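Interleukin-15 receptor alpha chain (Mus musculus, PDB 2PSM) probably binds interleukin-15 through its sushi domain, as the alpha chain of the interleukin-15 receptor. Local coordinates at residues F41-K44 with A45-T49. Sequence-based numbering, arbitrary orientation.
Sequences FKRK and AGTST
Arg43 packs CG and CD against the carbonyl oxygen of Thr47, and CD against the methyl of Thr49. Arg43 CD lies 3.6 Å from Thr49 CG2, and the two side chains cross at about a right angle. Thr49 OG1 is hydrogen-bonded to NH1 of Arg34. In Arg43, CG stands anti to the backbone N (chi1 164°), which brings CG and CD alongside Thr47 O. A bend at chi3 (70°) lets Arg43 NH1 donate to Thr47 O at 3.0 Å. NH1 lies nearly on the extension of the Thr47 C=O bond, and the oxygen is tilted slightly out of the guanidinium plane. Arg43 ends strand 41-43 of the sushi (SCR) domain, and a type II beta turn from Lys44 to Thr47 follows. Lys44 O accepts two hydrogen bonds from Thr47: Thr47 N at 3.0 Å closes the turn, and Thr47 OG1 at 2.6 Å adds a side-chain bond. Gly46 sits in the turn with positive phi (94°), where a side chain would press on the preceding carbonyl. Arg43 NH2 forms salt bridges with acidic side chains of another protein's chain. Gly46 N also hydrogen-bonds to an acidic side chain there, which places the turn in the interface. A leucine in place of Arg43 would probably leave those acids without their positive mate and Thr47 O without its NH1 donor.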
# COMPACT_ATOMS: atom_id res chain seq x y z
N PHE B 41 15.09 1.48 -11.10
CA PHE B 41 13.62 1.42 -11.18
C PHE B 41 12.99 1.31 -9.78
O PHE B 41 13.61 0.81 -8.85
CB PHE B 41 13.19 0.22 -12.04
CG PHE B 41 13.61 0.34 -13.49
CD1 PHE B 41 12.84 1.06 -14.39
CD2 PHE B 41 14.79 -0.23 -13.93
CE1 PHE B 41 13.24 1.23 -15.71
CE2 PHE B 41 15.21 -0.08 -15.26
CZ PHE B 41 14.43 0.65 -16.15
N LYS B 42 11.75 1.77 -9.65
CA LYS B 42 11.04 1.74 -8.36
C LYS B 42 9.65 1.13 -8.48
O LYS B 42 8.95 1.34 -9.47
CB LYS B 42 10.89 3.15 -7.79
CG LYS B 42 12.15 3.79 -7.24
CD LYS B 42 12.66 3.05 -6.02
CE LYS B 42 13.83 3.78 -5.39
NZ LYS B 42 14.51 2.93 -4.37
N ARG B 43 9.24 0.39 -7.45
CA ARG B 43 7.91 -0.21 -7.41
C ARG B 43 6.94 0.97 -7.43
O ARG B 43 7.02 1.86 -6.58
CB ARG B 43 7.71 -1.01 -6.12
CG ARG B 43 6.25 -1.36 -5.83
CD ARG B 43 6.10 -2.13 -4.52
NE ARG B 43 6.38 -1.28 -3.35
CZ ARG B 43 5.53 -0.38 -2.86
NH1 ARG B 43 4.34 -0.19 -3.41
NH2 ARG B 43 5.88 0.35 -1.81
N LYS B 44 6.04 0.98 -8.40
CA LYS B 44 5.07 2.06 -8.48
C LYS B 44 4.14 2.01 -7.28
O LYS B 44 3.68 0.94 -6.88
CB LYS B 44 4.23 1.96 -9.75
CG LYS B 44 3.26 3.11 -9.90
CD LYS B 44 2.46 2.99 -11.18
CE LYS B 44 1.59 4.21 -11.40
NZ LYS B 44 0.92 4.12 -12.73
N ALA B 45 3.87 3.18 -6.70
CA ALA B 45 2.98 3.27 -5.54
C ALA B 45 1.64 2.64 -5.89
O ALA B 45 1.11 2.85 -6.98
CB ALA B 45 2.79 4.75 -5.16
N GLY B 46 1.09 1.83 -4.99
CA GLY B 46 -0.19 1.20 -5.29
C GLY B 46 -0.07 -0.19 -5.88
O GLY B 46 -1.06 -0.94 -5.89
N THR B 47 1.11 -0.54 -6.39
CA THR B 47 1.33 -1.86 -6.96
C THR B 47 2.12 -2.71 -5.97
O THR B 47 2.82 -2.19 -5.10
CB THR B 47 2.09 -1.80 -8.34
OG1 THR B 47 3.42 -1.31 -8.16
CG2 THR B 47 1.34 -0.88 -9.31
N SER B 48 2.01 -4.03 -6.11
CA SER B 48 2.63 -4.98 -5.20
C SER B 48 3.71 -5.86 -5.85
O SER B 48 3.58 -6.26 -7.01
CB SER B 48 1.52 -5.87 -4.60
OG SER B 48 2.02 -7.06 -4.03
N THR B 49 4.76 -6.15 -5.10
CA THR B 49 5.84 -7.01 -5.59
C THR B 49 5.54 -8.47 -5.23
O THR B 49 6.30 -9.38 -5.57
CB THR B 49 7.20 -6.67 -4.94
OG1 THR B 49 7.07 -6.74 -3.51
CG2 THR B 49 7.68 -5.30 -5.35